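Local coordinates for protein Serpin48 (Tenebrio molitor, PDB 3OZQ) that probably inhibits serine proteases as a serpin of the beetle's innate immunity, acting with high specificity on the protease SPE, at residues V22-V36 and I273-L286. Residues are numbered along the deposited sequence; the frame is centred on the assembly and turned at random.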
ATOM      1  N   VAL A  22      -8.816  -1.154   5.499  1.00 39.98           N
ATOM      2  CA  VAL A  22      -8.177  -2.119   4.611  1.00 37.61           C
ATOM      3  C   VAL A  22      -7.335  -3.133   5.383  1.00 38.19           C
ATOM      4  O   VAL A  22      -7.449  -4.341   5.154  1.00 38.38           O
ATOM      5  CB  VAL A  22      -7.357  -1.426   3.509  1.00 37.46           C
ATOM      6  CG1 VAL A  22      -6.533  -2.446   2.734  1.00 34.60           C
ATOM      7  CG2 VAL A  22      -8.301  -0.701   2.541  1.00 35.80           C
ATOM      8  N   TYR A  23      -6.509  -2.643   6.314  1.00 37.38           N
ATOM      9  CA  TYR A  23      -5.651  -3.506   7.115  1.00 38.75           C
ATOM     10  C   TYR A  23      -6.500  -4.586   7.790  1.00 43.15           C
ATOM     11  O   TYR A  23      -6.170  -5.772   7.734  1.00 37.20           O
ATOM     12  CB  TYR A  23      -4.857  -2.660   8.139  1.00 34.96           C
ATOM     13  CG  TYR A  23      -3.898  -3.399   9.041  1.00 36.10           C
ATOM     14  CD1 TYR A  23      -2.523  -3.191   8.949  1.00 33.27           C
ATOM     15  CD2 TYR A  23      -4.362  -4.284  10.002  1.00 40.15           C
ATOM     16  CE1 TYR A  23      -1.635  -3.855   9.798  1.00 38.58           C
ATOM     17  CE2 TYR A  23      -3.492  -4.949  10.848  1.00 39.46           C
ATOM     18  CZ  TYR A  23      -2.130  -4.734  10.740  1.00 40.46           C
ATOM     19  OH  TYR A  23      -1.282  -5.408  11.586  1.00 39.89           O
ATOM     20  N   LYS A  24      -7.606  -4.173   8.408  1.00 40.99           N
ATOM     21  CA  LYS A  24      -8.468  -5.099   9.150  1.00 42.10           C
ATOM     22  C   LYS A  24      -8.988  -6.211   8.260  1.00 42.88           C
ATOM     23  O   LYS A  24      -9.100  -7.357   8.678  1.00 46.30           O
ATOM     24  CB  LYS A  24      -9.651  -4.355   9.786  1.00 48.04           C
ATOM     25  CG  LYS A  24     -10.430  -5.187  10.801  1.00 56.70           C
ATOM     26  CD  LYS A  24     -11.390  -4.326  11.637  1.00 63.42           C
ATOM     27  CE  LYS A  24     -10.671  -3.576  12.771  1.00 67.09           C
ATOM     28  NZ  LYS A  24     -10.473  -4.378  14.033  1.00 61.17           N
ATOM     29  N   GLU A  25      -9.308  -5.866   7.022  1.00 41.69           N
ATOM     30  CA  GLU A  25      -9.767  -6.860   6.065  1.00 42.24           C
ATOM     31  C   GLU A  25      -8.635  -7.788   5.633  1.00 41.28           C
ATOM     32  O   GLU A  25      -8.788  -9.008   5.642  1.00 43.38           O
ATOM     33  CB  GLU A  25     -10.374  -6.169   4.846  1.00 42.84           C
ATOM     34  CG  GLU A  25     -11.731  -6.688   4.478  1.00 47.36           C
ATOM     35  CD  GLU A  25     -12.614  -6.905   5.689  1.00 48.68           C
ATOM     36  OE1 GLU A  25     -12.844  -5.940   6.445  1.00 50.93           O
ATOM     37  OE2 GLU A  25     -13.081  -8.047   5.882  1.00 54.01           O
ATOM     38  N   VAL A  26      -7.492  -7.214   5.269  1.00 38.82           N
ATOM     39  CA  VAL A  26      -6.388  -8.025   4.756  1.00 42.39           C
ATOM     40  C   VAL A  26      -5.930  -9.068   5.769  1.00 41.26           C
ATOM     41  O   VAL A  26      -5.615 -10.202   5.405  1.00 44.91           O
ATOM     42  CB  VAL A  26      -5.207  -7.172   4.281  1.00 37.94           C
ATOM     43  CG1 VAL A  26      -3.965  -8.049   4.073  1.00 41.01           C
ATOM     44  CG2 VAL A  26      -5.580  -6.456   3.001  1.00 37.10           C
ATOM     45  N   LEU A  27      -5.906  -8.665   7.034  1.00 40.61           N
ATOM     46  CA  LEU A  27      -5.617  -9.550   8.153  1.00 43.68           C
ATOM     47  C   LEU A  27      -6.337 -10.884   8.047  1.00 46.37           C
ATOM     48  O   LEU A  27      -5.766 -11.929   8.352  1.00 53.80           O
ATOM     49  CB  LEU A  27      -6.061  -8.873   9.448  1.00 46.57           C
ATOM     50  CG  LEU A  27      -4.999  -8.511  10.467  1.00 48.63           C
ATOM     51  CD1 LEU A  27      -5.653  -7.729  11.599  1.00 50.27           C
ATOM     52  CD2 LEU A  27      -4.306  -9.772  10.980  1.00 50.64           C
ATOM     53  N   LYS A  28      -7.603 -10.837   7.643  1.00 44.73           N
ATOM     54  CA  LYS A  28      -8.453 -12.020   7.606  1.00 47.66           C
ATOM     55  C   LYS A  28      -7.857 -13.132   6.764  1.00 51.93           C
ATOM     56  O   LYS A  28      -7.996 -14.306   7.093  1.00 57.51           O
ATOM     57  CB  LYS A  28      -9.846 -11.673   7.067  1.00 51.06           C
ATOM     58  CG  LYS A  28     -10.700 -10.827   8.007  1.00 51.63           C
ATOM     59  CD  LYS A  28     -12.038 -10.495   7.343  1.00 50.08           C
ATOM     60  CE  LYS A  28     -12.983  -9.761   8.275  1.00 54.59           C
ATOM     61  NZ  LYS A  28     -14.264  -9.452   7.578  1.00 55.83           N
ATOM     62  N   THR A  29      -7.195 -12.759   5.678  1.00 47.39           N
ATOM     63  CA  THR A  29      -6.644 -13.739   4.754  1.00 49.68           C
ATOM     64  C   THR A  29      -5.130 -13.896   4.918  1.00 49.23           C
ATOM     65  O   THR A  29      -4.560 -14.925   4.554  1.00 50.65           O
ATOM     66  CB  THR A  29      -7.015 -13.393   3.289  1.00 49.20           C
ATOM     67  OG1 THR A  29      -6.457 -14.367   2.396  1.00 56.54           O
ATOM     68  CG2 THR A  29      -6.505 -12.023   2.914  1.00 44.13           C
ATOM     69  N   GLU A  30      -4.473 -12.882   5.466  1.00 41.79           N
ATOM     70  CA  GLU A  30      -3.034 -12.986   5.721  1.00 47.37           C
ATOM     71  C   GLU A  30      -2.752 -13.462   7.152  1.00 49.83           C
ATOM     72  O   GLU A  30      -3.244 -12.880   8.119  1.00 56.52           O
ATOM     73  CB  GLU A  30      -2.331 -11.656   5.414  1.00 41.09           C
ATOM     74  CG  GLU A  30      -2.348 -11.278   3.924  1.00 43.46           C
ATOM     75  CD  GLU A  30      -1.601 -12.289   3.061  1.00 45.87           C
ATOM     76  OE1 GLU A  30      -2.083 -12.612   1.948  1.00 54.32           O
ATOM     77  OE2 GLU A  30      -0.541 -12.783   3.523  1.00 47.43           O
ATOM     78  N   LYS A  31      -1.962 -14.520   7.279  1.00 45.65           N
ATOM     79  CA  LYS A  31      -1.734 -15.158   8.573  1.00 52.67           C
ATOM     80  C   LYS A  31      -0.369 -14.855   9.203  1.00 52.83           C
ATOM     81  O   LYS A  31      -0.100 -15.255  10.331  1.00 53.89           O
ATOM     82  CB  LYS A  31      -1.921 -16.672   8.460  1.00 58.87           C
ATOM     83  CG  LYS A  31      -1.571 -17.255   7.095  1.00 63.76           C
ATOM     84  CD  LYS A  31      -0.262 -16.694   6.537  1.00 59.74           C
ATOM     85  CE  LYS A  31      -0.258 -16.774   5.007  1.00 62.24           C
ATOM     86  NZ  LYS A  31      -1.625 -16.545   4.414  1.00 51.88           N
ATOM     87  N   ALA A  32       0.493 -14.172   8.464  1.00 45.37           N
ATOM     88  CA  ALA A  32       1.799 -13.795   8.971  1.00 42.03           C
ATOM     89  C   ALA A  32       2.105 -12.370   8.527  1.00 37.52           C
ATOM     90  O   ALA A  32       1.287 -11.470   8.723  1.00 41.39           O
ATOM     91  CB  ALA A  32       2.860 -14.773   8.482  1.00 45.61           C
ATOM     92  N   ASN A  33       3.268 -12.147   7.935  1.00 37.06           N
ATOM     93  CA  ASN A  33       3.599 -10.800   7.499  1.00 37.35           C
ATOM     94  C   ASN A  33       2.743 -10.413   6.305  1.00 34.23           C
ATOM     95  O   ASN A  33       2.350 -11.260   5.499  1.00 35.77           O
ATOM     96  CB  ASN A  33       5.084 -10.647   7.151  1.00 34.76           C
ATOM     97  CG  ASN A  33       6.002 -11.181   8.233  1.00 37.62           C
ATOM     98  OD1 ASN A  33       5.612 -11.288   9.394  1.00 36.25           O
ATOM     99  ND2 ASN A  33       7.234 -11.510   7.855  1.00 32.55           N
ATOM    100  N   PHE A  34       2.420  -9.126   6.213  1.00 34.30           N
ATOM    101  CA  PHE A  34       1.873  -8.606   4.980  1.00 28.53           C
ATOM    102  C   PHE A  34       2.200  -7.122   4.766  1.00 29.94           C
ATOM    103  O   PHE A  34       2.635  -6.402   5.694  1.00 27.02           O
ATOM    104  CB  PHE A  34       0.354  -8.904   4.826  1.00 32.94           C
ATOM    105  CG  PHE A  34      -0.535  -8.089   5.734  1.00 31.53           C
ATOM    106  CD1 PHE A  34      -0.896  -6.794   5.396  1.00 35.14           C
ATOM    107  CD2 PHE A  34      -1.003  -8.616   6.920  1.00 34.29           C
ATOM    108  CE1 PHE A  34      -1.726  -6.037   6.231  1.00 29.67           C
ATOM    109  CE2 PHE A  34      -1.817  -7.871   7.755  1.00 38.49           C
ATOM    110  CZ  PHE A  34      -2.175  -6.573   7.409  1.00 34.75           C
ATOM    111  N   LEU A  35       1.998  -6.704   3.517  1.00 30.14           N
ATOM    112  CA  LEU A  35       2.181  -5.325   3.078  1.00 34.34           C
ATOM    113  C   LEU A  35       1.015  -4.995   2.152  1.00 31.97           C
ATOM    114  O   LEU A  35       0.648  -5.809   1.306  1.00 30.00           O
ATOM    115  CB  LEU A  35       3.511  -5.178   2.324  1.00 33.69           C
ATOM    116  CG  LEU A  35       3.831  -3.819   1.693  1.00 31.11           C
ATOM    117  CD1 LEU A  35       4.035  -2.767   2.781  1.00 30.75           C
ATOM    118  CD2 LEU A  35       5.074  -3.899   0.820  1.00 29.02           C
ATOM    119  N   VAL A  36       0.414  -3.820   2.342  1.00 29.81           N
ATOM    120  CA  VAL A  36      -0.687  -3.365   1.512  1.00 27.77           C
ATOM    121  C   VAL A  36      -0.618  -1.851   1.283  1.00 27.70           C
ATOM    122  O   VAL A  36      -0.117  -1.110   2.132  1.00 26.21           O
ATOM    123  CB  VAL A  36      -2.068  -3.765   2.110  1.00 31.52           C
ATOM    124  CG1 VAL A  36      -2.267  -3.162   3.530  1.00 30.11           C
ATOM    125  CG2 VAL A  36      -3.234  -3.403   1.139  1.00 30.81           C
ATOM    126  N   ILE A 273       9.148  -8.184   2.707  1.00 34.63           N
ATOM    127  CA  ILE A 273       7.807  -8.736   2.605  1.00 31.82           C
ATOM    128  C   ILE A 273       7.263  -8.598   1.186  1.00 36.33           C
ATOM    129  O   ILE A 273       7.400  -7.548   0.558  1.00 37.13           O
ATOM    130  CB  ILE A 273       6.804  -8.026   3.537  1.00 29.38           C
ATOM    131  CG1 ILE A 273       7.345  -7.949   4.976  1.00 34.06           C
ATOM    132  CG2 ILE A 273       5.430  -8.713   3.439  1.00 33.74           C
ATOM    133  CD1 ILE A 273       6.507  -7.049   5.921  1.00 30.56           C
ATOM    134  N   GLU A 274       6.634  -9.661   0.702  1.00 38.77           N
ATOM    135  CA  GLU A 274       5.914  -9.645  -0.569  1.00 35.01           C
ATOM    136  C   GLU A 274       4.479 -10.071  -0.342  1.00 39.04           C
ATOM    137  O   GLU A 274       4.225 -11.119   0.246  1.00 38.87           O
ATOM    138  CB  GLU A 274       6.555 -10.595  -1.577  1.00 40.95           C
ATOM    139  CG  GLU A 274       7.761 -10.038  -2.305  1.00 51.01           C
ATOM    140  CD  GLU A 274       7.902 -10.617  -3.716  1.00 64.32           C
ATOM    141  OE1 GLU A 274       6.931 -10.483  -4.508  1.00 55.48           O
ATOM    142  OE2 GLU A 274       8.972 -11.211  -4.018  1.00 63.33           O
ATOM    143  N   SER A 275       3.536  -9.256  -0.805  1.00 33.47           N
ATOM    144  CA  SER A 275       2.125  -9.581  -0.651  1.00 34.42           C
ATOM    145  C   SER A 275       1.351  -9.466  -1.953  1.00 34.04           C
ATOM    146  O   SER A 275       1.675  -8.648  -2.811  1.00 32.67           O
ATOM    147  CB  SER A 275       1.479  -8.700   0.421  1.00 33.99           C
ATOM    148  OG  SER A 275       2.061  -8.950   1.695  1.00 30.63           O
ATOM    149  N   THR A 276       0.329 -10.305  -2.087  1.00 33.75           N
ATOM    150  CA  THR A 276      -0.620 -10.208  -3.178  1.00 33.44           C
ATOM    151  C   THR A 276      -1.990 -10.124  -2.521  1.00 38.52           C
ATOM    152  O   THR A 276      -2.354 -10.984  -1.727  1.00 41.95           O
ATOM    153  CB  THR A 276      -0.527 -11.420  -4.132  1.00 35.04           C
ATOM    154  OG1 THR A 276       0.789 -11.482  -4.698  1.00 33.51           O
ATOM    155  CG2 THR A 276      -1.557 -11.310  -5.249  1.00 35.83           C
ATOM    156  N   VAL A 277      -2.728  -9.062  -2.812  1.00 30.95           N
ATOM    157  CA  VAL A 277      -3.992  -8.815  -2.138  1.00 30.72           C
ATOM    158  C   VAL A 277      -5.178  -8.790  -3.117  1.00 33.49           C
ATOM    159  O   VAL A 277      -5.163  -8.085  -4.122  1.00 30.39           O
ATOM    160  CB  VAL A 277      -3.943  -7.495  -1.322  1.00 32.72           C
ATOM    161  CG1 VAL A 277      -5.291  -7.200  -0.675  1.00 34.29           C
ATOM    162  CG2 VAL A 277      -2.832  -7.553  -0.281  1.00 35.88           C
ATOM    163  N   ASP A 278      -6.186  -9.593  -2.800  1.00 29.44           N
ATOM    164  CA  ASP A 278      -7.441  -9.602  -3.496  1.00 36.42           C
ATOM    165  C   ASP A 278      -8.248  -8.446  -2.947  1.00 35.21           C
ATOM    166  O   ASP A 278      -8.830  -8.553  -1.875  1.00 32.53           O
ATOM    167  CB  ASP A 278      -8.181 -10.898  -3.208  1.00 35.25           C
ATOM    168  CG  ASP A 278      -9.521 -10.967  -3.917  1.00 39.13           C
ATOM    169  OD1 ASP A 278      -9.987  -9.922  -4.443  1.00 37.62           O
ATOM    170  OD2 ASP A 278     -10.100 -12.076  -3.966  1.00 42.82           O
ATOM    171  N   PHE A 279      -8.270  -7.349  -3.689  1.00 30.61           N
ATOM    172  CA  PHE A 279      -9.005  -6.157  -3.263  1.00 36.12           C
ATOM    173  C   PHE A 279     -10.512  -6.222  -3.544  1.00 33.07           C
ATOM    174  O   PHE A 279     -11.275  -5.427  -3.000  1.00 34.72           O
ATOM    175  CB  PHE A 279      -8.385  -4.881  -3.842  1.00 31.81           C
ATOM    176  CG  PHE A 279      -7.477  -4.163  -2.866  1.00 33.43           C
ATOM    177  CD1 PHE A 279      -8.002  -3.241  -1.967  1.00 33.16           C
ATOM    178  CD2 PHE A 279      -6.118  -4.412  -2.847  1.00 25.42           C
ATOM    179  CE1 PHE A 279      -7.173  -2.585  -1.036  1.00 29.60           C
ATOM    180  CE2 PHE A 279      -5.278  -3.761  -1.925  1.00 27.37           C
ATOM    181  CZ  PHE A 279      -5.812  -2.837  -1.031  1.00 31.60           C
ATOM    182  N   LYS A 280     -10.946  -7.157  -4.380  1.00 33.27           N
ATOM    183  CA  LYS A 280     -12.387  -7.360  -4.563  1.00 35.32           C
ATOM    184  C   LYS A 280     -13.011  -7.837  -3.257  1.00 35.45           C
ATOM    185  O   LYS A 280     -14.039  -7.341  -2.814  1.00 35.91           O
ATOM    186  CB  LYS A 280     -12.679  -8.381  -5.673  1.00 38.30           C
ATOM    187  CG  LYS A 280     -14.149  -8.749  -5.724  1.00 37.73           C
ATOM    188  CD  LYS A 280     -14.494  -9.681  -6.888  1.00 46.61           C
ATOM    189  CE  LYS A 280     -16.010  -9.834  -7.030  1.00 49.46           C
ATOM    190  NZ  LYS A 280     -16.426 -11.099  -7.731  1.00 53.62           N
ATOM    191  N   LYS A 281     -12.386  -8.843  -2.670  1.00 37.78           N
ATOM    192  CA  LYS A 281     -12.758  -9.342  -1.353  1.00 40.73           C
ATOM    193  C   LYS A 281     -12.773  -8.212  -0.326  1.00 40.98           C
ATOM    194  O   LYS A 281     -13.734  -8.067   0.431  1.00 42.95           O
ATOM    195  CB  LYS A 281     -11.768 -10.419  -0.917  1.00 40.50           C
ATOM    196  CG  LYS A 281     -12.005 -10.953   0.485  1.00 51.50           C
ATOM    197  CD  LYS A 281     -11.063 -12.095   0.821  1.00 46.49           C
ATOM    198  CE  LYS A 281     -11.195 -13.223  -0.165  1.00 51.47           C
ATOM    199  NZ  LYS A 281     -10.191 -14.296   0.108  1.00 50.93           N
ATOM    200  N   VAL A 282     -11.712  -7.413  -0.305  1.00 32.00           N
ATOM    201  CA  VAL A 282     -11.653  -6.296   0.635  1.00 37.81           C
ATOM    202  C   VAL A 282     -12.806  -5.321   0.384  1.00 38.94           C
ATOM    203  O   VAL A 282     -13.577  -5.022   1.294  1.00 38.95           O
ATOM    204  CB  VAL A 282     -10.302  -5.543   0.571  1.00 36.86           C
ATOM    205  CG1 VAL A 282     -10.360  -4.245   1.386  1.00 33.63           C
ATOM    206  CG2 VAL A 282      -9.160  -6.435   1.053  1.00 36.15           C
ATOM    207  N   LEU A 283     -12.932  -4.848  -0.857  1.00 35.39           N
ATOM    208  CA  LEU A 283     -13.872  -3.778  -1.166  1.00 39.74           C
ATOM    209  C   LEU A 283     -15.326  -4.199  -0.963  1.00 40.03           C
ATOM    210  O   LEU A 283     -16.173  -3.378  -0.606  1.00 41.90           O
ATOM    211  CB  LEU A 283     -13.637  -3.226  -2.576  1.00 37.98           C
ATOM    212  CG  LEU A 283     -12.281  -2.519  -2.659  1.00 40.13           C
ATOM    213  CD1 LEU A 283     -11.921  -2.119  -4.089  1.00 36.00           C
ATOM    214  CD2 LEU A 283     -12.285  -1.303  -1.729  1.00 41.50           C
ATOM    215  N   LYS A 284     -15.603  -5.481  -1.168  1.00 39.62           N
ATOM    216  CA  LYS A 284     -16.942  -6.008  -0.929  1.00 45.47           C
ATOM    217  C   LYS A 284     -17.360  -5.825   0.523  1.00 44.43           C
ATOM    218  O   LYS A 284     -18.491  -5.438   0.793  1.00 46.66           O
ATOM    219  CB  LYS A 284     -17.061  -7.481  -1.347  1.00 42.67           C
ATOM    220  CG  LYS A 284     -17.314  -7.678  -2.849  1.00 50.39           C
ATOM    221  CD  LYS A 284     -17.544  -9.147  -3.215  1.00 50.70           C
ATOM    222  CE  LYS A 284     -19.018  -9.519  -3.134  1.00 55.92           C
ATOM    223  NZ  LYS A 284     -19.765  -9.210  -4.394  1.00 63.97           N
ATOM    224  N   LYS A 285     -16.453  -6.093   1.458  1.00 43.05           N
ATOM    225  CA  LYS A 285     -16.783  -5.921   2.870  1.00 48.78           C
ATOM    226  C   LYS A 285     -16.974  -4.445   3.223  1.00 50.83           C
ATOM    227  O   LYS A 285     -17.671  -4.120   4.176  1.00 56.50           O
ATOM    228  CB  LYS A 285     -15.719  -6.549   3.776  1.00 50.53           C
ATOM    229  CG  LYS A 285     -15.900  -8.038   4.025  1.00 57.12           C
ATOM    230  CD  LYS A 285     -17.130  -8.324   4.893  1.00 58.34           C
ATOM    231  CE  LYS A 285     -17.040  -7.625   6.248  1.00 58.96           C
ATOM    232  NZ  LYS A 285     -18.226  -7.925   7.105  1.00 64.48           N
ATOM    233  N   LEU A 286     -16.361  -3.564   2.439  1.00 46.29           N
ATOM    234  CA  LEU A 286     -16.364  -2.126   2.722  1.00 46.76           C
ATOM    235  C   LEU A 286     -17.517  -1.353   2.080  1.00 53.73           C
ATOM    236  O   LEU A 286     -17.722  -0.178   2.395  1.00 49.89           O
ATOM    237  CB  LEU A 286     -15.041  -1.501   2.283  1.00 47.26           C
ATOM    238  CG  LEU A 286     -13.805  -2.063   2.991  1.00 43.98           C
ATOM    239  CD1 LEU A 286     -12.579  -1.257   2.599  1.00 44.33           C
ATOM    240  CD2 LEU A 286     -14.015  -2.043   4.492  1.00 48.20           C
TER
HETATM  241  O   HOH W   1       1.988 -11.353   2.572  1.00 39.96           O
HETATM  242  O   HOH W   2       0.213 -12.532   0.195  1.00 44.61           O
HETATM  243  O   HOH W   3      -3.752 -11.169   0.767  1.00 46.61           O
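The hydroxyl oxygen of S275 is gripped from the 22-36 side by L35 N, which donates to OG over 2.9 Å with an N-H...O angle of 151°; S275 OG also lies 2.6 Å from a water within bonding distance of N33 O and E30 OE2. Turned beside its own backbone N (chi1 -64°), S275 OG is 3.3 Å from F34 CA. E30 bends at chi2, and its carboxylate follows strand 273-278 through two more waters: both donate to E30 OE1, one accepting from T276 N and the other donating to T276 O. That contact is therefore solvent-mediated, E30 OE1 and T276 O being 4.0 Å apart.

Helix segments 22-29 and 279-286 approach to 9.5 Å between axes, at 127°. V26 CG2 sits 3.8 Å from V277 CG1 and also touches V282 CG2, while the F279 ring takes V36 CG2 at its CZ (3.4 Å) and V22 CG1 at CE1, both obliquely. Towards solvent, E25 lays CB and CG over V282 and crosses K285 at about a right angle, OE2 lying 3.4 Å from K285 CG; the same oxygen forms a salt bridge with K28 NZ, modelled so short that its length is doubtful. An alanine in place of E25 would probably leave K28 without this counter-charge beside the K285 ammonium, and lose the contacts of CG on V282 and of the carboxylate on K285.

D278 caps helix 279-286, OD1 accepting from K281 N. S275 and V277 pair with strand 310-321 in the large central sheet of the serpin fold; helix 10-29 and strand 34-36 pack where that sheet's strand 260-278 runs into helix 279-286.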